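Local coordinates for cellulase (PDB 6WQY), which probably hydrolyses internal beta-1,4-glucosidic bonds of cellulose and related plant polysaccharides through this catalytic TIM-barrel domain of glycoside hydrolase family 5, at residues A[283-295]-A[326-340]. Residues are numbered along the deposited sequence; the frame is centred on the assembly and turned at random. Where two conformers were deposited one is given.
Sequences DEDNVTGQFAKMK and YYLEYVCKAAKDYGM
Phe-291 drives its ring from helix 284-295 into the helix that ends at Asp-337, and it is worth following outward. CB lies 3.6 Å from Tyr-338 CG. With CG anti to the carbonyl carbon (chi1 -68°), the ring passes Ala-334: CG takes the Met-340 methyl CE obliquely, CD2 rests against the peptide joining Ala-334 and Ala-335, CE2 sits 3.6 Å from Ala-335 N, and CZ ends against Val-331 CG1. Val-331 O lies at the ring's edge, in its plane.

Tyr-338 leans back the other way, reaching along the helix over Ala-292 until its OH is 3.6 Å from Thr-288 CB; Lys-295 CD packs against CD1. Cutting this tyrosine back to an alanine is likely to open a gap beside Phe-291 CB and strip the aliphatic part of Lys-295 of its packing surface.

At the other end, chi1 of Glu-284 (-68°) puts CG over one face of Tyr-330, 3.8 Å from the ring centroid, and the bend at chi2 then turns the carboxylate toward Tyr-326. OE2 accepts Tyr-326 OH at 2.6 Å on its anti lone pair; His-271 N is a second donor to the same oxygen. One water joins Thr-288 OG1 to Tyr-330 OH.

The two helices run nearly parallel, 24° apart with axes 10.0 Å from each other, as adjacent outer helices of the TIM barrel. Strand 305-310 connects them and lies beneath, with Ile-307 under Phe-291 and Met-310 under Val-331; helices 228-234 and 371-383 flank the pair.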
ATOM      1  N   ASP A 283     -11.465   2.457 -18.732  1.00 11.47           N
ATOM      2  CA  ASP A 283     -11.809   3.878 -18.670  1.00 11.48           C
ATOM      3  C   ASP A 283     -12.648   4.194 -17.440  1.00 10.29           C
ATOM      4  O   ASP A 283     -12.613   3.443 -16.457  1.00 10.49           O
ATOM      5  CB  ASP A 283     -12.429   4.293 -20.008  1.00 13.15           C
ATOM      6  CG  ASP A 283     -11.417   4.192 -21.141  1.00 12.95           C
ATOM      7  OD1 ASP A 283     -10.318   4.767 -21.012  1.00 13.04           O
ATOM      8  OD2 ASP A 283     -11.730   3.528 -22.157  1.00 18.46           O
ATOM      9  N   GLU A 284     -13.361   5.318 -17.463  1.00 10.96           N
ATOM     10  CA  GLU A 284     -14.006   5.829 -16.259  1.00 10.91           C
ATOM     11  C   GLU A 284     -14.939   4.813 -15.619  1.00 11.15           C
ATOM     12  O   GLU A 284     -15.010   4.725 -14.384  1.00 11.88           O
ATOM     13  CB  GLU A 284     -14.808   7.092 -16.605  1.00 11.47           C
ATOM     14  CG  GLU A 284     -13.976   8.312 -17.002  1.00 12.23           C
ATOM     15  CD  GLU A 284     -13.609   8.391 -18.477  1.00 11.75           C
ATOM     16  OE1 GLU A 284     -13.661   7.363 -19.198  1.00 11.96           O
ATOM     17  OE2 GLU A 284     -13.270   9.525 -18.930  1.00 12.35           O
ATOM     18  N   ASP A 285     -15.687   4.067 -16.443  0.70 11.61           N
ATOM     19  CA  ASP A 285     -16.650   3.107 -15.919  0.70 12.68           C
ATOM     20  C   ASP A 285     -15.967   1.957 -15.193  0.70 11.33           C
ATOM     21  O   ASP A 285     -16.579   1.329 -14.316  0.70 12.64           O
ATOM     22  CB  ASP A 285     -17.534   2.577 -17.048  0.70 14.27           C
ATOM     23  CG  ASP A 285     -16.735   1.946 -18.174  0.70 16.69           C
ATOM     24  OD1 ASP A 285     -15.767   2.577 -18.646  0.70 19.64           O
ATOM     25  OD2 ASP A 285     -17.082   0.820 -18.592  0.70 26.33           O
ATOM     26  N   ASN A 286     -14.718   1.637 -15.547  1.00 10.95           N
ATOM     27  CA  ASN A 286     -13.982   0.635 -14.789  1.00 11.36           C
ATOM     28  C   ASN A 286     -13.590   1.162 -13.413  1.00 10.65           C
ATOM     29  O   ASN A 286     -13.629   0.418 -12.423  1.00 10.89           O
ATOM     30  CB  ASN A 286     -12.746   0.159 -15.547  1.00 10.72           C
ATOM     31  CG  ASN A 286     -12.034  -0.961 -14.820  1.00 10.25           C
ATOM     32  OD1 ASN A 286     -12.565  -2.078 -14.723  1.00 11.73           O
ATOM     33  ND2 ASN A 286     -10.856  -0.679 -14.288  1.00 10.85           N
ATOM     34  N   VAL A 287     -13.188   2.430 -13.327  1.00 10.15           N
ATOM     35  CA  VAL A 287     -12.846   3.001 -12.031  1.00 10.54           C
ATOM     36  C   VAL A 287     -14.039   2.928 -11.090  1.00 11.14           C
ATOM     37  O   VAL A 287     -13.953   2.408  -9.967  1.00 11.50           O
ATOM     38  CB  VAL A 287     -12.362   4.454 -12.188  1.00 10.74           C
ATOM     39  CG1 VAL A 287     -12.028   5.034 -10.814  1.00 12.00           C
ATOM     40  CG2 VAL A 287     -11.174   4.557 -13.115  1.00 10.66           C
ATOM     41  N   THR A 288     -15.175   3.467 -11.522  1.00 11.85           N
ATOM     42  CA  THR A 288     -16.340   3.472 -10.643  1.00 12.58           C
ATOM     43  C   THR A 288     -16.899   2.068 -10.452  1.00 11.94           C
ATOM     44  O   THR A 288     -17.363   1.727  -9.354  1.00 13.20           O
ATOM     45  CB  THR A 288     -17.418   4.429 -11.154  1.00 15.06           C
ATOM     46  OG1 THR A 288     -17.764   4.074 -12.486  1.00 14.25           O
ATOM     47  CG2 THR A 288     -16.920   5.863 -11.130  1.00 16.33           C
ATOM     48  N   GLY A 289     -16.848   1.227 -11.487  1.00 11.68           N
ATOM     49  CA  GLY A 289     -17.342  -0.128 -11.334  1.00 12.35           C
ATOM     50  C   GLY A 289     -16.544  -0.938 -10.333  1.00 11.43           C
ATOM     51  O   GLY A 289     -17.103  -1.685  -9.521  1.00 12.40           O
ATOM     52  N   GLN A 290     -15.219  -0.824 -10.387  1.00 10.71           N
ATOM     53  CA  GLN A 290     -14.376  -1.552  -9.448  1.00 10.62           C
ATOM     54  C   GLN A 290     -14.513  -0.986  -8.046  1.00 10.69           C
ATOM     55  O   GLN A 290     -14.580  -1.746  -7.070  1.00 11.12           O
ATOM     56  CB  GLN A 290     -12.926  -1.515  -9.920  1.00 10.88           C
ATOM     57  CG  GLN A 290     -12.687  -2.277 -11.206  1.00 10.90           C
ATOM     58  CD  GLN A 290     -13.098  -3.727 -11.078  1.00 11.19           C
ATOM     59  OE1 GLN A 290     -14.212  -4.098 -11.440  1.00 12.91           O
ATOM     60  NE2 GLN A 290     -12.202  -4.552 -10.553  1.00 11.95           N
ATOM     61  N   PHE A 291     -14.519   0.340  -7.910  1.00 10.81           N
ATOM     62  CA  PHE A 291     -14.638   0.906  -6.571  1.00 10.86           C
ATOM     63  C   PHE A 291     -16.026   0.627  -5.984  1.00 11.87           C
ATOM     64  O   PHE A 291     -16.161   0.488  -4.756  1.00 12.10           O
ATOM     65  CB  PHE A 291     -14.311   2.401  -6.563  1.00 11.35           C
ATOM     66  CG  PHE A 291     -12.865   2.733  -6.844  1.00 10.96           C
ATOM     67  CD1 PHE A 291     -11.922   1.769  -7.132  1.00 11.24           C
ATOM     68  CD2 PHE A 291     -12.457   4.055  -6.810  1.00 10.67           C
ATOM     69  CE1 PHE A 291     -10.602   2.121  -7.401  1.00 11.13           C
ATOM     70  CE2 PHE A 291     -11.150   4.414  -7.082  1.00 11.86           C
ATOM     71  CZ  PHE A 291     -10.226   3.453  -7.377  1.00 11.03           C
ATOM     72  N   ALA A 292     -17.059   0.516  -6.840  1.00 11.99           N
ATOM     73  CA  ALA A 292     -18.393   0.157  -6.362  1.00 12.46           C
ATOM     74  C   ALA A 292     -18.397  -1.225  -5.726  1.00 12.28           C
ATOM     75  O   ALA A 292     -19.154  -1.468  -4.773  1.00 13.21           O
ATOM     76  CB  ALA A 292     -19.399   0.226  -7.508  1.00 13.53           C
ATOM     77  N   LYS A 293     -17.578  -2.152  -6.234  1.00 11.99           N
ATOM     78  CA  LYS A 293     -17.503  -3.476  -5.613  1.00 12.10           C
ATOM     79  C   LYS A 293     -16.947  -3.370  -4.205  1.00 11.77           C
ATOM     80  O   LYS A 293     -17.450  -4.014  -3.273  1.00 12.59           O
ATOM     81  CB  LYS A 293     -16.639  -4.410  -6.464  1.00 13.17           C
ATOM     82  CG  LYS A 293     -17.197  -4.695  -7.842  1.00 12.72           C
ATOM     83  CD  LYS A 293     -16.248  -5.505  -8.707  1.00 13.36           C
ATOM     84  CE  LYS A 293     -16.826  -5.753 -10.081  1.00 15.15           C
ATOM     85  NZ  LYS A 293     -15.832  -6.358 -11.017  1.00 14.27           N
ATOM     86  N   MET A 294     -15.905  -2.556  -4.030  1.00 11.34           N
ATOM     87  CA  MET A 294     -15.334  -2.360  -2.704  1.00 11.18           C
ATOM     88  C   MET A 294     -16.334  -1.694  -1.767  1.00 11.62           C
ATOM     89  O   MET A 294     -16.418  -2.043  -0.580  1.00 12.16           O
ATOM     90  CB  MET A 294     -14.073  -1.498  -2.797  1.00 11.15           C
ATOM     91  CG  MET A 294     -12.902  -2.186  -3.477  1.00 10.91           C
ATOM     92  SD  MET A 294     -12.302  -3.679  -2.613  1.00 11.15           S
ATOM     93  CE  MET A 294     -11.618  -2.931  -1.136  1.00 11.48           C
ATOM     94  N   LYS A 295     -17.108  -0.733  -2.284  1.00 11.86           N
ATOM     95  CA  LYS A 295     -18.087  -0.049  -1.445  1.00 12.46           C
ATOM     96  C   LYS A 295     -19.201  -1.000  -1.023  1.00 13.78           C
ATOM     97  O   LYS A 295     -19.624  -0.990   0.136  1.00 14.05           O
ATOM     98  CB  LYS A 295     -18.654   1.158  -2.189  1.00 13.72           C
ATOM     99  CG  LYS A 295     -19.707   1.915  -1.401  1.00 15.72           C
ATOM    100  CD  LYS A 295     -20.192   3.147  -2.156  1.00 20.25           C
ATOM    101  CE  LYS A 295     -21.542   3.625  -1.637  1.00 30.07           C
ATOM    102  NZ  LYS A 295     -21.461   4.055  -0.222  1.00 31.27           N
ATOM    103  N   TYR A 326      -5.824  14.149 -15.704  1.00 11.01           N
ATOM    104  CA  TYR A 326      -7.239  13.789 -15.666  1.00 11.08           C
ATOM    105  C   TYR A 326      -7.441  12.421 -15.019  1.00 10.18           C
ATOM    106  O   TYR A 326      -8.292  12.271 -14.138  1.00 10.73           O
ATOM    107  CB  TYR A 326      -7.842  13.851 -17.076  1.00 11.11           C
ATOM    108  CG  TYR A 326      -9.227  13.247 -17.151  1.00 11.18           C
ATOM    109  CD1 TYR A 326     -10.256  13.707 -16.341  1.00 11.16           C
ATOM    110  CD2 TYR A 326      -9.499  12.198 -18.011  1.00 11.59           C
ATOM    111  CE1 TYR A 326     -11.510  13.142 -16.386  1.00 12.18           C
ATOM    112  CE2 TYR A 326     -10.748  11.617 -18.064  1.00 11.27           C
ATOM    113  CZ  TYR A 326     -11.754  12.096 -17.246  1.00 11.37           C
ATOM    114  OH  TYR A 326     -13.016  11.540 -17.282  1.00 12.68           O
ATOM    115  N   TYR A 327      -6.669  11.422 -15.443  1.00 10.59           N
ATOM    116  CA  TYR A 327      -6.759  10.095 -14.842  1.00 10.10           C
ATOM    117  C   TYR A 327      -6.573  10.161 -13.330  1.00  9.51           C
ATOM    118  O   TYR A 327      -7.371   9.604 -12.563  1.00 10.11           O
ATOM    119  CB  TYR A 327      -5.703   9.167 -15.475  1.00 10.04           C
ATOM    120  CG  TYR A 327      -5.646   7.807 -14.816  1.00  9.40           C
ATOM    121  CD1 TYR A 327      -6.475   6.774 -15.240  1.00 10.58           C
ATOM    122  CD2 TYR A 327      -4.796   7.564 -13.755  1.00  9.12           C
ATOM    123  CE1 TYR A 327      -6.453   5.535 -14.625  1.00  9.77           C
ATOM    124  CE2 TYR A 327      -4.766   6.325 -13.138  1.00  9.46           C
ATOM    125  CZ  TYR A 327      -5.591   5.325 -13.568  1.00  8.42           C
ATOM    126  OH  TYR A 327      -5.542   4.107 -12.914  1.00  9.32           O
ATOM    127  N   LEU A 328      -5.507  10.820 -12.868  1.00  9.99           N
ATOM    128  CA  LEU A 328      -5.228  10.858 -11.437  1.00  9.84           C
ATOM    129  C   LEU A 328      -6.305  11.605 -10.680  1.00 10.94           C
ATOM    130  O   LEU A 328      -6.706  11.186  -9.587  1.00 11.35           O
ATOM    131  CB  LEU A 328      -3.849  11.472 -11.199  1.00 10.29           C
ATOM    132  CG  LEU A 328      -2.668  10.612 -11.652  1.00  9.74           C
ATOM    133  CD1 LEU A 328      -1.383  11.390 -11.533  1.00 11.73           C
ATOM    134  CD2 LEU A 328      -2.570   9.333 -10.827  1.00 10.78           C
ATOM    135  N   GLU A 329      -6.791  12.712 -11.242  1.00 11.05           N
ATOM    136  CA  GLU A 329      -7.872  13.455 -10.606  1.00 12.66           C
ATOM    137  C   GLU A 329      -9.133  12.605 -10.547  1.00 13.29           C
ATOM    138  O   GLU A 329      -9.814  12.550  -9.510  1.00 14.54           O
ATOM    139  CB  GLU A 329      -8.119  14.773 -11.355  1.00 13.44           C
ATOM    140  CG  GLU A 329      -8.948  15.782 -10.577  1.00 14.86           C
ATOM    141  CD  GLU A 329      -9.052  17.152 -11.240  1.00 11.85           C
ATOM    142  OE1 GLU A 329      -8.494  17.408 -12.320  1.00 16.43           O
ATOM    143  OE2 GLU A 329      -9.785  18.005 -10.669  1.00 18.97           O
ATOM    144  N   TYR A 330      -9.446  11.908 -11.641  1.00 12.14           N
ATOM    145  CA  TYR A 330     -10.648  11.083 -11.683  1.00 12.41           C
ATOM    146  C   TYR A 330     -10.580   9.950 -10.664  1.00 12.25           C
ATOM    147  O   TYR A 330     -11.565   9.670  -9.951  1.00 12.71           O
ATOM    148  CB  TYR A 330     -10.848  10.510 -13.088  1.00 12.11           C
ATOM    149  CG  TYR A 330     -12.218   9.921 -13.256  1.00 11.76           C
ATOM    150  CD1 TYR A 330     -12.481   8.604 -12.931  1.00 11.91           C
ATOM    151  CD2 TYR A 330     -13.267  10.701 -13.698  1.00 11.90           C
ATOM    152  CE1 TYR A 330     -13.748   8.080 -13.057  1.00 13.75           C
ATOM    153  CE2 TYR A 330     -14.537  10.186 -13.827  1.00 13.56           C
ATOM    154  CZ  TYR A 330     -14.771   8.877 -13.499  1.00 12.44           C
ATOM    155  OH  TYR A 330     -16.033   8.345 -13.612  1.00 15.20           O
ATOM    156  N   VAL A 331      -9.436   9.278 -10.578  1.00 11.84           N
ATOM    157  CA  VAL A 331      -9.297   8.154  -9.666  1.00 11.14           C
ATOM    158  C   VAL A 331      -9.323   8.624  -8.219  1.00 11.00           C
ATOM    159  O   VAL A 331      -9.919   7.968  -7.362  1.00 11.37           O
ATOM    160  CB  VAL A 331      -8.023   7.351  -9.997  1.00 12.19           C
ATOM    161  CG1 VAL A 331      -7.764   6.294  -8.941  1.00 12.44           C
ATOM    162  CG2 VAL A 331      -8.148   6.699 -11.364  1.00 12.28           C
ATOM    163  N   CYS A 332      -8.671   9.751  -7.912  1.00 10.86           N
ATOM    164  CA  CYS A 332      -8.686  10.231  -6.528  1.00 10.94           C
ATOM    165  C   CYS A 332     -10.083  10.670  -6.101  1.00 11.52           C
ATOM    166  O   CYS A 332     -10.499  10.404  -4.964  1.00 12.39           O
ATOM    167  CB  CYS A 332      -7.665  11.340  -6.316  1.00 11.39           C
ATOM    168  SG  CYS A 332      -5.954  10.757  -6.269  1.00 11.19           S
ATOM    169  N   LYS A 333     -10.819  11.337  -6.990  0.65 11.40           N
ATOM    170  CA  LYS A 333     -12.186  11.733  -6.663  0.65 12.36           C
ATOM    171  C   LYS A 333     -13.078  10.511  -6.474  0.65 12.83           C
ATOM    172  O   LYS A 333     -13.911  10.480  -5.556  0.65 15.11           O
ATOM    173  CB  LYS A 333     -12.717  12.661  -7.752  0.65 12.39           C
ATOM    174  CG  LYS A 333     -14.162  13.102  -7.562  0.65 16.74           C
ATOM    175  CD  LYS A 333     -14.379  13.781  -6.219  0.65 17.54           C
ATOM    176  CE  LYS A 333     -15.787  14.356  -6.119  0.65 21.96           C
ATOM    177  NZ  LYS A 333     -16.176  14.633  -4.709  0.65 31.37           N
ATOM    178  N   ALA A 334     -12.909   9.483  -7.309  1.00 11.64           N
ATOM    179  CA  ALA A 334     -13.677   8.260  -7.144  1.00 12.16           C
ATOM    180  C   ALA A 334     -13.305   7.560  -5.847  1.00 12.04           C
ATOM    181  O   ALA A 334     -14.184   7.041  -5.140  1.00 12.55           O
ATOM    182  CB  ALA A 334     -13.478   7.346  -8.345  1.00 12.44           C
ATOM    183  N   ALA A 335     -12.017   7.530  -5.505  1.00 11.42           N
ATOM    184  CA  ALA A 335     -11.616   6.935  -4.237  1.00 11.28           C
ATOM    185  C   ALA A 335     -12.340   7.614  -3.076  1.00 11.21           C
ATOM    186  O   ALA A 335     -12.904   6.946  -2.196  1.00 11.93           O
ATOM    187  CB  ALA A 335     -10.099   7.039  -4.078  1.00 11.59           C
ATOM    188  N   LYS A 336     -12.347   8.944  -3.062  1.00 11.56           N
ATOM    189  CA  LYS A 336     -13.069   9.673  -2.022  1.00 12.02           C
ATOM    190  C   LYS A 336     -14.546   9.302  -2.025  1.00 12.59           C
ATOM    191  O   LYS A 336     -15.140   9.036  -0.969  1.00 13.51           O
ATOM    192  CB  LYS A 336     -12.879  11.175  -2.234  1.00 13.82           C
ATOM    193  CG  LYS A 336     -13.631  12.056  -1.256  1.00 15.85           C
ATOM    194  CD  LYS A 336     -13.153  11.867   0.161  1.00 16.80           C
ATOM    195  CE  LYS A 336     -13.784  12.883   1.100  1.00 19.74           C
ATOM    196  NZ  LYS A 336     -13.420  12.582   2.507  1.00 37.70           N
ATOM    197  N   ASP A 337     -15.167   9.301  -3.206  1.00 11.74           N
ATOM    198  CA  ASP A 337     -16.599   9.031  -3.297  1.00 12.78           C
ATOM    199  C   ASP A 337     -16.967   7.623  -2.844  1.00 12.95           C
ATOM    200  O   ASP A 337     -18.102   7.395  -2.402  1.00 14.94           O
ATOM    201  CB  ASP A 337     -17.077   9.229  -4.733  1.00 13.93           C
ATOM    202  CG  ASP A 337     -17.098  10.682  -5.163  1.00 17.20           C
ATOM    203  OD1 ASP A 337     -17.051  11.581  -4.299  1.00 18.30           O
ATOM    204  OD2 ASP A 337     -17.184  10.914  -6.389  1.00 18.88           O
ATOM    205  N   TYR A 338     -16.063   6.658  -2.997  1.00 12.80           N
ATOM    206  CA  TYR A 338     -16.340   5.256  -2.693  1.00 13.04           C
ATOM    207  C   TYR A 338     -15.700   4.807  -1.386  1.00 14.45           C
ATOM    208  O   TYR A 338     -15.699   3.604  -1.086  1.00 18.81           O
ATOM    209  CB  TYR A 338     -15.928   4.355  -3.860  1.00 13.11           C
ATOM    210  CG  TYR A 338     -16.871   4.459  -5.034  1.00 12.53           C
ATOM    211  CD1 TYR A 338     -17.986   3.644  -5.124  1.00 13.20           C
ATOM    212  CD2 TYR A 338     -16.670   5.402  -6.048  1.00 13.65           C
ATOM    213  CE1 TYR A 338     -18.872   3.745  -6.191  1.00 14.61           C
ATOM    214  CE2 TYR A 338     -17.546   5.506  -7.114  1.00 14.22           C
ATOM    215  CZ  TYR A 338     -18.646   4.675  -7.182  1.00 14.18           C
ATOM    216  OH  TYR A 338     -19.515   4.786  -8.250  1.00 16.95           O
ATOM    217  N   GLY A 339     -15.122   5.727  -0.614  1.00 13.25           N
ATOM    218  CA  GLY A 339     -14.770   5.447   0.767  1.00 13.39           C
ATOM    219  C   GLY A 339     -13.373   4.960   1.053  1.00 12.42           C
ATOM    220  O   GLY A 339     -13.138   4.429   2.145  1.00 13.53           O
ATOM    221  N   MET A 340     -12.418   5.148   0.140  1.00 11.44           N
ATOM    222  CA  MET A 340     -11.077   4.584   0.299  1.00 10.64           C
ATOM    223  C   MET A 340     -10.001   5.650   0.134  1.00 10.55           C
ATOM    224  O   MET A 340     -10.023   6.395  -0.858  1.00 12.10           O
ATOM    225  CB  MET A 340     -10.857   3.497  -0.760  1.00 11.24           C
ATOM    226  CG  MET A 340     -11.768   2.296  -0.585  1.00 11.89           C
ATOM    227  SD  MET A 340     -11.606   1.098  -1.923  1.00 12.52           S
ATOM    228  CE  MET A 340     -12.587   1.912  -3.190  1.00 13.42           C
TER
HETATM  229  O   HOH W   1     -17.895   6.223 -14.175  1.00 18.18           O
HETATM  230  O   HOH W   2     -18.966   5.725   0.015  1.00 50.48           O